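Local coordinates for protein BIFUNCTIONAL PROTEIN Proline utilization A (PutA) (Corynebacterium freiburgense, PDB 5UX5) that probably couples an FAD-dependent proline dehydrogenase and an NAD-dependent aldehyde dehydrogenase on one chain, oxidising proline to glutamate, at residues M10-R15 with D270-L275; L297-N302 with E324-N329; A318-K323 with F330-D335. All blocks are in the same frame, centred on the assembly; numbering follows the deposited sequence.

How the contacts relate
The three contacts lie on one side of the chain's centre, in the FAD-binding proline dehydrogenase part. Contacts 2 and 3 are neighbours, with centres about 4 Å apart. Both use helix 323-337, both touch FAD, and their segments alternate along the chain. Contact 1 closes before either opens. Its centre is about 11 Å from that of contact 3 and about 15 Å from that of contact 2. It ties the N-terminal segment to helix 271-287, which precedes strand 293-298 of contact 2. Asn14 ND2 of contact 1 probably bonds to Asp335 OD1 of contact 3. The N-terminal segment is thus joined to the helix whose beginning helps hold the cofactor.

Contact 1. Residues M10-R15 with D270-L275; sequences MSYINR and DSFQAL
Tyr12 and Phe272 carry this contact. Their side chains come from opposite directions and meet across a wide backbone gap, with the two CA atoms 12.3 Å apart. The rings form an offset edge-to-face pair. Phe272 presents its edge to the face of Tyr12, and the planes are turned 71° against each other. The ring centroids are 5.5 Å apart. Phe272 CZ leads, and it lies 3.6 Å from Tyr12 CZ, which sits in the plane of the phenylalanine ring. The shift moves the contact toward the hydroxyl end of the tyrosine. Tyr12 OH comes to the rim of the Phe272 ring, near its plane, and is 3.5 Å from Phe272 CE2.

Phe272 is on the first turn of helix 271-287. With CG opposite the backbone N (chi1 177°), its ring reaches away from the helix axis toward the N-terminal segment. Phe272 also makes a cation-pi contact with Arg332. Tyr12 is in a type I beta turn that runs from Met10 to Ile13. Met10 CB lies above one face of the tyrosine ring, toward the rim, though this methionine is poorly ordered. Tyr336, at the far end of helix 323-337, adds a second edge-to-face ring partner for Tyr12.

The next residues lead into helix 16-31. Phe272 is buried, while Tyr12 stays partly exposed.

Across the two segments the contact is one offset edge-to-face aromatic pair. It places an N-terminal extension against an outer helix of the beta-alpha barrel that is characteristic of proline dehydrogenase domains.

Contact 2. Residues L297-N302 with E324-N329; sequences LVKGAN and EEVDAN. With FAD (flavin-adenine dinucleotide), chain E.
Lys299 meets both Val326 and Asp327, and it joins the end of a strand to a helix through charge and apolar packing. In the apolar part, Lys299 CG packs against Val326 CG1 at 3.8 Å. The other valine branch, CG2, turns to the adenine of FAD near N3A. At the other end of the cofactor, Val298 CG1 lies 3.5 Å from flavin N5.

The charged part is a salt bridge. Lys299 NZ gives a hydrogen bond to Asp327 OD1 at 2.9 Å. It reaches that oxygen on its anti side, 34° out of the carboxylate plane. The lysine chain runs straight beyond CG, which carries NZ past the valine to the aspartate. NZ also donates to the pyrophosphate oxygen O2A of FAD at 3.0 Å, and it bonds to Ser356 OG. The other aspartate oxygen, OD2, is held by Lys323 in a second salt bridge. Asp327 probably tempers the positive charge gathered near the phosphates.

Backbone atoms of segment 297-302 make further bonds to FAD. Gly300 N donates to FAD O2' of the ribityl chain at 2.6 Å. Gly300 O accepts from the ribose hydroxyl O2B at 2.6 Å. Ala301 N donates to the flavin oxygen O2 at 2.9 Å.

Strand 293-298 runs between strands 260-265 and 345-350 of the parallel barrel sheet. Its C-terminal end meets FAD, and helix 323-337 packs beside it, with Phe330 in a cation-pi contact with Lys299 and also against Leu297.

Contact 3. Residues A318-K323 with F330-D335; sequences APYATK and FLRMMD. With FAD (flavin-adenine dinucleotide), chain E.
Tyr320 and Arg332 make the whole direct contact between these segments. It is a polar approach at the ends of two long side chains. Tyr320 OH lies 3.3 Å from Arg332 NH2. The angle is poor, so this pair is not a hydrogen bond. The phenol ring and the guanidinium planes are 42° apart, and the hydroxyl comes at the guanidinium obliquely.

A shared partner probably accounts for the closeness. Tyr320 OH and Arg332 NH2 both bond to the carbonyl oxygen of Ala455, which lies in a later loop. NH2 also bonds to Asn329 OD1, one turn earlier on the same helix. Arg332 leaves the helix extended and then bends at its third torsion (chi3 55°), which turns the guanidinium group toward the tyrosine. Both residues are buried, so the bonds to Ala455 and Asn329 give their polar ends partners inside the protein.

Helix 323-337 is the second of two helices, after 303-313, on the way from strand 293-298 to strand 345-350 of the beta-alpha barrel. Thr322 is its N-cap, and the threonine side chain caps a backbone N in the first turn. Thr322 OG1 is also bonded to Glu325 OE1.

The remaining contacts are with FAD. Lys323 CB sits over the adenine face, 3.4 Å from FAD C5A. Further along, Lys323 CD lies 3.5 Å from FAD C8A. The lysine chain bends twice, and NZ turns to the pyrophosphate, where it makes a weak hydrogen bond of 3.5 Å to FAD O2A beside its salt bridge to Asp327 of contact 2. The backbone lines the other end of the adenine, with Tyr320 O 3.5 Å from FAD C2A and Ala321 O 3.7 Å from FAD N1A.

Contact 1. Residues M10-R15 with D270-L275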
loop_
_atom_site.group_PDB
_atom_site.type_symbol
_atom_site.label_atom_id
_atom_site.label_comp_id
_atom_site.label_asym_id
_atom_site.label_seq_id
_atom_site.Cartn_x
_atom_site.Cartn_y
_atom_site.Cartn_z
ATOM N N MET A 10 28.526 -11.359 28.938
ATOM C CA MET A 10 27.521 -12.388 28.740
ATOM C C MET A 10 28.141 -13.750 28.988
ATOM O O MET A 10 29.045 -14.162 28.261
ATOM C CB MET A 10 26.931 -12.302 27.333
ATOM C CG MET A 10 26.256 -10.970 27.040
ATOM S SD MET A 10 25.268 -10.374 28.434
ATOM C CE MET A 10 23.656 -11.074 28.062
ATOM N N SER A 11 27.633 -14.443 30.007
ATOM C CA SER A 11 28.083 -15.768 30.420
ATOM C C SER A 11 27.692 -16.880 29.442
ATOM O O SER A 11 28.154 -18.019 29.602
ATOM C CB SER A 11 27.506 -16.071 31.799
ATOM O OG SER A 11 26.103 -16.304 31.703
ATOM N N TYR A 12 26.864 -16.596 28.436
ATOM C CA TYR A 12 26.596 -17.623 27.442
ATOM C C TYR A 12 27.737 -17.772 26.424
ATOM O O TYR A 12 27.843 -18.824 25.788
ATOM C CB TYR A 12 25.261 -17.344 26.722
ATOM C CG TYR A 12 25.074 -15.965 26.092
ATOM C CD1 TYR A 12 25.655 -15.656 24.862
ATOM C CD2 TYR A 12 24.271 -14.992 26.687
ATOM C CE1 TYR A 12 25.478 -14.402 24.256
ATOM C CE2 TYR A 12 24.081 -13.723 26.080
ATOM C CZ TYR A 12 24.692 -13.434 24.864
ATOM O OH TYR A 12 24.534 -12.185 24.255
ATOM N N ILE A 13 28.605 -16.764 26.255
ATOM C CA ILE A 13 29.699 -16.883 25.292
ATOM C C ILE A 13 30.744 -17.875 25.788
ATOM O O ILE A 13 31.020 -17.969 26.989
ATOM C CB ILE A 13 30.337 -15.514 25.019
ATOM C CG1 ILE A 13 29.279 -14.493 24.645
ATOM C CG2 ILE A 13 31.344 -15.611 23.890
ATOM C CD1 ILE A 13 29.906 -13.181 24.211
ATOM N N ASN A 14 31.312 -18.641 24.861
ATOM C CA ASN A 14 32.316 -19.658 25.163
ATOM C C ASN A 14 32.995 -20.042 23.856
ATOM O O ASN A 14 32.622 -19.564 22.777
ATOM C CB ASN A 14 31.682 -20.888 25.780
ATOM C CG ASN A 14 30.722 -21.518 24.829
ATOM O OD1 ASN A 14 31.097 -22.369 24.022
ATOM N ND2 ASN A 14 29.500 -21.024 24.831
ATOM N N ARG A 15 33.924 -20.998 23.939
ATOM C CA ARG A 15 34.719 -21.379 22.775
ATOM C C ARG A 15 34.500 -22.831 22.339
ATOM O O ARG A 15 35.365 -23.403 21.672
ATOM C CB ARG A 15 36.206 -21.118 23.040
ATOM C CG ARG A 15 36.525 -19.699 23.462
ATOM C CD ARG A 15 37.586 -19.031 22.595
ATOM N NE ARG A 15 38.651 -19.940 22.179
ATOM C CZ ARG A 15 39.317 -19.828 21.028
ATOM N NH1 ARG A 15 39.018 -18.839 20.163
ATOM N NH2 ARG A 15 40.271 -20.713 20.734
ATOM N N ASP A 270 16.587 -9.900 15.827
ATOM C CA ASP A 270 15.896 -9.842 17.105
ATOM C C ASP A 270 15.285 -11.187 17.512
ATOM O O ASP A 270 14.641 -11.268 18.564
ATOM C CB ASP A 270 14.846 -8.726 17.079
ATOM C CG ASP A 270 13.992 -8.734 15.811
ATOM O OD1 ASP A 270 14.495 -9.118 14.732
ATOM O OD2 ASP A 270 12.806 -8.353 15.896
ATOM N N SER A 271 15.464 -12.246 16.718
ATOM C CA SER A 271 15.058 -13.569 17.173
ATOM C C SER A 271 16.025 -14.130 18.201
ATOM O O SER A 271 15.663 -15.043 18.938
ATOM C CB SER A 271 14.911 -14.543 15.996
ATOM O OG SER A 271 16.161 -14.994 15.522
ATOM N N PHE A 272 17.241 -13.592 18.291
ATOM C CA PHE A 272 18.093 -13.963 19.408
ATOM C C PHE A 272 17.495 -13.456 20.718
ATOM O O PHE A 272 17.566 -14.140 21.744
ATOM C CB PHE A 272 19.521 -13.440 19.203
ATOM C CG PHE A 272 20.433 -13.723 20.370
ATOM C CD1 PHE A 272 20.655 -15.025 20.798
ATOM C CD2 PHE A 272 21.044 -12.684 21.059
ATOM C CE1 PHE A 272 21.475 -15.285 21.878
ATOM C CE2 PHE A 272 21.857 -12.941 22.141
ATOM C CZ PHE A 272 22.074 -14.247 22.551
ATOM N N GLN A 273 16.910 -12.257 20.711
ATOM C CA GLN A 273 16.224 -11.801 21.913
ATOM C C GLN A 273 14.978 -12.636 22.178
ATOM O O GLN A 273 14.675 -12.957 23.329
ATOM C CB GLN A 273 15.895 -10.324 21.788
ATOM C CG GLN A 273 17.137 -9.492 21.702
ATOM C CD GLN A 273 16.884 -8.068 21.275
ATOM O OE1 GLN A 273 15.849 -7.749 20.681
ATOM N NE2 GLN A 273 17.814 -7.181 21.622
ATOM N N ALA A 274 14.244 -13.003 21.125
ATOM C CA ALA A 274 13.091 -13.876 21.295
ATOM C C ALA A 274 13.490 -15.203 21.930
ATOM O O ALA A 274 12.767 -15.740 22.775
ATOM C CB ALA A 274 12.411 -14.107 19.942
ATOM N N LEU A 275 14.634 -15.751 21.527
ATOM C CA LEU A 275 15.081 -17.020 22.087
ATOM C C LEU A 275 15.371 -16.889 23.570
ATOM O O LEU A 275 14.956 -17.732 24.363
ATOM C CB LEU A 275 16.331 -17.508 21.349
ATOM C CG LEU A 275 16.970 -18.782 21.891
ATOM C CD1 LEU A 275 15.981 -19.916 21.750
ATOM C CD2 LEU A 275 18.306 -19.126 21.223
#

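Contact 2. Residues L297-N302 with E324-N329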
loop_
_atom_site.group_PDB
_atom_site.type_symbol
_atom_site.label_atom_id
_atom_site.label_comp_id
_atom_site.label_asym_id
_atom_site.label_seq_id
_atom_site.Cartn_x
_atom_site.Cartn_y
_atom_site.Cartn_z
ATOM N N LEU A 297 14.516 -24.178 14.969
ATOM C CA LEU A 297 15.397 -23.161 14.419
ATOM C C LEU A 297 15.422 -23.286 12.908
ATOM O O LEU A 297 15.837 -24.325 12.390
ATOM C CB LEU A 297 16.807 -23.338 14.958
ATOM C CG LEU A 297 17.082 -22.671 16.281
ATOM C CD1 LEU A 297 18.582 -22.549 16.413
ATOM C CD2 LEU A 297 16.404 -21.356 16.287
ATOM N N VAL A 298 15.001 -22.230 12.204
ATOM C CA VAL A 298 15.088 -22.152 10.748
ATOM C C VAL A 298 15.887 -20.906 10.396
ATOM O O VAL A 298 16.082 -20.011 11.225
ATOM C CB VAL A 298 13.701 -22.119 10.058
ATOM C CG1 VAL A 298 12.782 -23.260 10.558
ATOM C CG2 VAL A 298 13.045 -20.771 10.249
ATOM N N LYS A 299 16.399 -20.862 9.168
ATOM C CA LYS A 299 17.097 -19.631 8.791
ATOM C C LYS A 299 16.117 -18.556 8.334
ATOM O O LYS A 299 16.284 -17.382 8.685
ATOM C CB LYS A 299 18.192 -19.917 7.753
ATOM C CG LYS A 299 19.466 -20.499 8.417
ATOM C CD LYS A 299 20.530 -21.044 7.445
ATOM C CE LYS A 299 21.610 -21.845 8.226
ATOM N NZ LYS A 299 22.760 -22.419 7.422
ATOM N N GLY A 300 15.065 -18.941 7.606
ATOM C CA GLY A 300 14.011 -18.022 7.187
ATOM C C GLY A 300 13.686 -18.131 5.712
ATOM O O GLY A 300 14.606 -18.140 4.886
ATOM N N ALA A 301 12.399 -18.211 5.348
ATOM C CA ALA A 301 12.015 -18.489 3.965
ATOM C C ALA A 301 11.344 -17.311 3.256
ATOM O O ALA A 301 10.929 -17.455 2.106
ATOM C CB ALA A 301 11.108 -19.713 3.909
ATOM N N ASN A 302 11.274 -16.141 3.876
ATOM C CA ASN A 302 10.458 -15.055 3.361
ATOM C C ASN A 302 11.291 -13.801 3.042
ATOM O O ASN A 302 10.794 -12.676 3.134
ATOM C CB ASN A 302 9.344 -14.742 4.354
ATOM C CG ASN A 302 8.289 -13.839 3.775
ATOM O OD1 ASN A 302 7.753 -14.088 2.678
ATOM N ND2 ASN A 302 8.011 -12.745 4.486
ATOM N N GLU A 324 25.840 -14.281 5.363
ATOM C CA GLU A 324 26.840 -14.572 6.385
ATOM C C GLU A 324 26.306 -14.264 7.785
ATOM O O GLU A 324 26.593 -14.989 8.752
ATOM C CB GLU A 324 28.125 -13.794 6.104
ATOM C CG GLU A 324 28.916 -14.300 4.891
ATOM C CD GLU A 324 28.300 -13.893 3.525
ATOM O OE1 GLU A 324 27.575 -12.868 3.443
ATOM O OE2 GLU A 324 28.552 -14.612 2.529
ATOM N N GLU A 325 25.552 -13.172 7.924
ATOM C CA GLU A 325 25.004 -12.854 9.236
ATOM C C GLU A 325 23.992 -13.912 9.668
ATOM O O GLU A 325 23.907 -14.271 10.847
ATOM C CB GLU A 325 24.395 -11.460 9.199
ATOM C CG GLU A 325 25.420 -10.387 8.903
ATOM C CD GLU A 325 24.789 -9.067 8.562
ATOM O OE1 GLU A 325 24.474 -8.833 7.371
ATOM O OE2 GLU A 325 24.589 -8.264 9.494
ATOM N N VAL A 326 23.257 -14.453 8.709
ATOM C CA VAL A 326 22.260 -15.466 8.992
ATOM C C VAL A 326 22.932 -16.737 9.471
ATOM O O VAL A 326 22.534 -17.339 10.477
ATOM C CB VAL A 326 21.417 -15.720 7.739
ATOM C CG1 VAL A 326 20.421 -16.798 8.032
ATOM C CG2 VAL A 326 20.756 -14.425 7.297
ATOM N N ASP A 327 23.931 -17.196 8.720
ATOM C CA ASP A 327 24.669 -18.377 9.139
ATOM C C ASP A 327 25.265 -18.184 10.528
ATOM O O ASP A 327 25.270 -19.112 11.341
ATOM C CB ASP A 327 25.764 -18.683 8.122
ATOM C CG ASP A 327 25.221 -19.295 6.858
ATOM O OD1 ASP A 327 24.120 -19.895 6.892
ATOM O OD2 ASP A 327 25.930 -19.237 5.842
ATOM N N ALA A 328 25.729 -16.963 10.823
ATOM C CA ALA A 328 26.331 -16.657 12.115
ATOM C C ALA A 328 25.306 -16.728 13.233
ATOM O O ALA A 328 25.560 -17.332 14.284
ATOM C CB ALA A 328 26.981 -15.275 12.078
ATOM N N ASN A 329 24.163 -16.067 13.047
ATOM C CA ASN A 329 23.136 -16.059 14.078
ATOM C C ASN A 329 22.542 -17.448 14.277
ATOM O O ASN A 329 22.133 -17.796 15.389
ATOM C CB ASN A 329 22.045 -15.048 13.710
ATOM C CG ASN A 329 21.117 -14.735 14.874
ATOM O OD1 ASN A 329 21.566 -14.590 16.008
ATOM N ND2 ASN A 329 19.828 -14.610 14.595
HETATM P PA FAD E . 21.348 -22.453 3.353
HETATM O O1A FAD E . 21.830 -22.304 1.869
HETATM O O2A FAD E . 22.338 -22.614 4.409
HETATM O O5B FAD E . 20.561 -21.345 3.944
HETATM C C5B FAD E . 19.749 -20.538 3.110
HETATM C C4B FAD E . 19.125 -19.446 3.958
HETATM O O4B FAD E . 20.024 -18.395 4.162
HETATM C C3B FAD E . 17.917 -18.827 3.329
HETATM O O3B FAD E . 16.735 -19.532 3.471
HETATM C C2B FAD E . 17.862 -17.500 3.995
HETATM O O2B FAD E . 17.112 -17.542 5.153
HETATM C C1B FAD E . 19.313 -17.178 4.208
HETATM N N9A FAD E . 19.843 -16.259 3.212
HETATM C C8A FAD E . 20.290 -16.587 1.939
HETATM N N7A FAD E . 20.686 -15.469 1.298
HETATM C C5A FAD E . 20.540 -14.351 2.112
HETATM C C6A FAD E . 20.807 -12.975 1.969
HETATM N N6A FAD E . 21.342 -12.382 0.755
HETATM N N1A FAD E . 20.542 -12.156 2.999
HETATM C C2A FAD E . 20.014 -12.648 4.164
HETATM N N3A FAD E . 19.745 -13.980 4.333
HETATM C C4A FAD E . 19.992 -14.847 3.344
HETATM N N1 FAD E . 11.185 -21.253 7.003
HETATM C C2 FAD E . 10.376 -20.299 7.721
HETATM O O2 FAD E . 10.550 -18.961 7.457
HETATM N N3 FAD E . 9.395 -20.753 8.612
HETATM C C4 FAD E . 9.207 -22.113 8.863
HETATM O O4 FAD E . 8.240 -22.536 9.759
HETATM C C4X FAD E . 10.146 -23.108 8.250
HETATM N N5 FAD E . 10.127 -24.457 8.586
HETATM C C5X FAD E . 11.053 -25.349 8.029
HETATM C C6 FAD E . 11.038 -26.717 8.360
HETATM C C7 FAD E . 11.967 -27.574 7.782
HETATM C C7M FAD E . 11.970 -29.038 8.109
HETATM C C8 FAD E . 12.914 -27.103 6.908
HETATM C C8M FAD E . 13.912 -28.029 6.292
HETATM C C9 FAD E . 12.935 -25.756 6.575
HETATM C C9A FAD E . 12.013 -24.891 7.133
HETATM N N10 FAD E . 12.078 -23.512 6.779
HETATM C C10 FAD E . 11.149 -22.603 7.329
HETATM C "C1'" FAD E . 13.071 -23.053 5.791
HETATM C "C2'" FAD E . 14.336 -22.438 6.327
HETATM O "O2'" FAD E . 14.022 -21.230 6.921
HETATM C "C3'" FAD E . 15.311 -22.286 5.140
HETATM O "O3'" FAD E . 14.754 -21.403 4.246
HETATM C "C4'" FAD E . 15.697 -23.547 4.357
HETATM O "O4'" FAD E . 15.600 -24.708 5.100
HETATM C "C5'" FAD E . 17.063 -23.439 3.641
HETATM O "O5'" FAD E . 18.141 -22.940 4.424
HETATM P P FAD E . 19.431 -23.815 4.867
HETATM O O1P FAD E . 19.849 -23.794 6.386
HETATM O O2P FAD E . 19.022 -25.184 4.197
HETATM O O3P FAD E . 20.552 -23.649 3.709
#

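Contact 3. Residues A318-K323 with F330-D335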
loop_
_atom_site.group_PDB
_atom_site.type_symbol
_atom_site.label_atom_id
_atom_site.label_comp_id
_atom_site.label_asym_id
_atom_site.label_seq_id
_atom_site.Cartn_x
_atom_site.Cartn_y
_atom_site.Cartn_z
ATOM N N ALA A 318 13.463 -6.561 7.698
ATOM C CA ALA A 318 13.604 -7.203 9.002
ATOM C C ALA A 318 14.775 -8.194 9.071
ATOM O O ALA A 318 15.386 -8.306 10.152
ATOM C CB ALA A 318 12.273 -7.864 9.381
ATOM N N PRO A 319 15.100 -8.959 8.028
ATOM C CA PRO A 319 16.227 -9.885 8.117
ATOM C C PRO A 319 17.563 -9.174 7.947
ATOM O O PRO A 319 17.652 -8.000 7.609
ATOM C CB PRO A 319 16.001 -10.863 6.959
ATOM C CG PRO A 319 14.634 -10.633 6.506
ATOM C CD PRO A 319 14.329 -9.205 6.800
ATOM N N TYR A 320 18.617 -9.920 8.233
ATOM C CA TYR A 320 19.963 -9.424 8.074
ATOM C C TYR A 320 20.195 -9.057 6.626
ATOM O O TYR A 320 19.538 -9.586 5.732
ATOM C CB TYR A 320 20.973 -10.497 8.473
ATOM C CG TYR A 320 21.130 -10.769 9.941
ATOM C CD1 TYR A 320 21.818 -9.889 10.753
ATOM C CD2 TYR A 320 20.626 -11.937 10.514
ATOM C CE1 TYR A 320 21.993 -10.150 12.111
ATOM C CE2 TYR A 320 20.796 -12.203 11.880
ATOM C CZ TYR A 320 21.481 -11.298 12.661
ATOM O OH TYR A 320 21.663 -11.529 13.993
ATOM N N ALA A 321 21.204 -8.199 6.392
ATOM C CA ALA A 321 21.534 -7.757 5.042
ATOM C C ALA A 321 22.291 -8.809 4.239
ATOM O O ALA A 321 22.184 -8.823 3.010
ATOM C CB ALA A 321 22.348 -6.472 5.090
ATOM N N THR A 322 23.047 -9.688 4.892
ATOM C CA THR A 322 23.867 -10.700 4.228
ATOM C C THR A 322 23.558 -12.090 4.774
ATOM O O THR A 322 23.217 -12.240 5.943
ATOM C CB THR A 322 25.341 -10.451 4.457
ATOM O OG1 THR A 322 25.647 -10.838 5.799
ATOM C CG2 THR A 322 25.645 -9.013 4.337
ATOM N N LYS A 323 23.732 -13.115 3.932
ATOM C CA LYS A 323 23.585 -14.502 4.387
ATOM C C LYS A 323 24.664 -14.908 5.402
ATOM O O LYS A 323 24.445 -15.811 6.220
ATOM C CB LYS A 323 23.600 -15.440 3.175
ATOM C CG LYS A 323 24.265 -16.823 3.376
ATOM C CD LYS A 323 23.341 -17.947 2.916
ATOM C CE LYS A 323 24.074 -19.249 2.682
ATOM N NZ LYS A 323 24.487 -19.935 3.953
ATOM N N PHE A 330 22.457 -18.242 13.210
ATOM C CA PHE A 330 22.020 -19.622 13.355
ATOM C C PHE A 330 22.943 -20.362 14.317
ATOM O O PHE A 330 22.485 -21.097 15.195
ATOM C CB PHE A 330 21.986 -20.286 11.978
ATOM C CG PHE A 330 21.129 -21.514 11.889
ATOM C CD1 PHE A 330 19.767 -21.413 11.681
ATOM C CD2 PHE A 330 21.689 -22.785 11.997
ATOM C CE1 PHE A 330 18.984 -22.565 11.575
ATOM C CE2 PHE A 330 20.914 -23.925 11.894
ATOM C CZ PHE A 330 19.570 -23.813 11.674
ATOM N N LEU A 331 24.253 -20.137 14.200
ATOM C CA LEU A 331 25.184 -20.756 15.135
ATOM C C LEU A 331 25.081 -20.135 16.521
ATOM O O LEU A 331 25.244 -20.837 17.522
ATOM C CB LEU A 331 26.610 -20.657 14.608
ATOM C CG LEU A 331 26.937 -21.380 13.302
ATOM C CD1 LEU A 331 28.243 -20.860 12.771
ATOM C CD2 LEU A 331 27.121 -22.831 13.559
ATOM N N ARG A 332 24.837 -18.822 16.612
ATOM C CA ARG A 332 24.711 -18.212 17.938
ATOM C C ARG A 332 23.497 -18.752 18.685
ATOM O O ARG A 332 23.581 -19.060 19.881
ATOM C CB ARG A 332 24.636 -16.690 17.854
ATOM C CG ARG A 332 24.452 -16.025 19.224
ATOM C CD ARG A 332 24.505 -14.490 19.167
ATOM N NE ARG A 332 23.537 -13.966 18.202
ATOM C CZ ARG A 332 23.274 -12.675 17.983
ATOM N NH1 ARG A 332 23.904 -11.731 18.653
ATOM N NH2 ARG A 332 22.378 -12.327 17.071
ATOM N N MET A 333 22.362 -18.880 18.004
ATOM C CA MET A 333 21.175 -19.348 18.701
ATOM C C MET A 333 21.312 -20.804 19.118
ATOM O O MET A 333 20.902 -21.185 20.219
ATOM C CB MET A 333 19.932 -19.132 17.846
ATOM C CG MET A 333 19.687 -17.669 17.537
ATOM S SD MET A 333 17.972 -17.301 17.121
ATOM C CE MET A 333 17.750 -18.338 15.712
ATOM N N MET A 334 21.896 -21.624 18.252
ATOM C CA MET A 334 22.202 -23.006 18.593
ATOM C C MET A 334 23.102 -23.073 19.824
ATOM O O MET A 334 22.802 -23.768 20.806
ATOM C CB MET A 334 22.873 -23.638 17.384
ATOM C CG MET A 334 23.222 -25.049 17.442
ATOM S SD MET A 334 24.045 -25.303 15.872
ATOM C CE MET A 334 25.503 -24.363 16.177
ATOM N N ASP A 335 24.193 -22.311 19.788
ATOM C CA ASP A 335 25.160 -22.250 20.872
ATOM C C ASP A 335 24.496 -21.954 22.210
ATOM O O ASP A 335 24.819 -22.570 23.231
ATOM C CB ASP A 335 26.156 -21.145 20.520
ATOM C CG ASP A 335 27.486 -21.296 21.195
ATOM O OD1 ASP A 335 27.532 -21.539 22.425
ATOM O OD2 ASP A 335 28.489 -21.129 20.466
HETATM P PA FAD E . 21.348 -22.453 3.353
HETATM O O1A FAD E . 21.830 -22.304 1.869
HETATM O O2A FAD E . 22.338 -22.614 4.409
HETATM O O5B FAD E . 20.561 -21.345 3.944
HETATM C C5B FAD E . 19.749 -20.538 3.110
HETATM C C4B FAD E . 19.125 -19.446 3.958
HETATM O O4B FAD E . 20.024 -18.395 4.162
HETATM C C3B FAD E . 17.917 -18.827 3.329
HETATM O O3B FAD E . 16.735 -19.532 3.471
HETATM C C2B FAD E . 17.862 -17.500 3.995
HETATM O O2B FAD E . 17.112 -17.542 5.153
HETATM C C1B FAD E . 19.313 -17.178 4.208
HETATM N N9A FAD E . 19.843 -16.259 3.212
HETATM C C8A FAD E . 20.290 -16.587 1.939
HETATM N N7A FAD E . 20.686 -15.469 1.298
HETATM C C5A FAD E . 20.540 -14.351 2.112
HETATM C C6A FAD E . 20.807 -12.975 1.969
HETATM N N6A FAD E . 21.342 -12.382 0.755
HETATM N N1A FAD E . 20.542 -12.156 2.999
HETATM C C2A FAD E . 20.014 -12.648 4.164
HETATM N N3A FAD E . 19.745 -13.980 4.333
HETATM C C4A FAD E . 19.992 -14.847 3.344
HETATM N N1 FAD E . 11.185 -21.253 7.003
HETATM C C2 FAD E . 10.376 -20.299 7.721
HETATM O O2 FAD E . 10.550 -18.961 7.457
HETATM N N3 FAD E . 9.395 -20.753 8.612
HETATM C C4 FAD E . 9.207 -22.113 8.863
HETATM O O4 FAD E . 8.240 -22.536 9.759
HETATM C C4X FAD E . 10.146 -23.108 8.250
HETATM N N5 FAD E . 10.127 -24.457 8.586
HETATM C C5X FAD E . 11.053 -25.349 8.029
HETATM C C6 FAD E . 11.038 -26.717 8.360
HETATM C C7 FAD E . 11.967 -27.574 7.782
HETATM C C7M FAD E . 11.970 -29.038 8.109
HETATM C C8 FAD E . 12.914 -27.103 6.908
HETATM C C8M FAD E . 13.912 -28.029 6.292
HETATM C C9 FAD E . 12.935 -25.756 6.575
HETATM C C9A FAD E . 12.013 -24.891 7.133
HETATM N N10 FAD E . 12.078 -23.512 6.779
HETATM C C10 FAD E . 11.149 -22.603 7.329
HETATM C "C1'" FAD E . 13.071 -23.053 5.791
HETATM C "C2'" FAD E . 14.336 -22.438 6.327
HETATM O "O2'" FAD E . 14.022 -21.230 6.921
HETATM C "C3'" FAD E . 15.311 -22.286 5.140
HETATM O "O3'" FAD E . 14.754 -21.403 4.246
HETATM C "C4'" FAD E . 15.697 -23.547 4.357
HETATM O "O4'" FAD E . 15.600 -24.708 5.100
HETATM C "C5'" FAD E . 17.063 -23.439 3.641
HETATM O "O5'" FAD E . 18.141 -22.940 4.424
HETATM P P FAD E . 19.431 -23.815 4.867
HETATM O O1P FAD E . 19.849 -23.794 6.386
HETATM O O2P FAD E . 19.022 -25.184 4.197
HETATM O O3P FAD E . 20.552 -23.649 3.709
#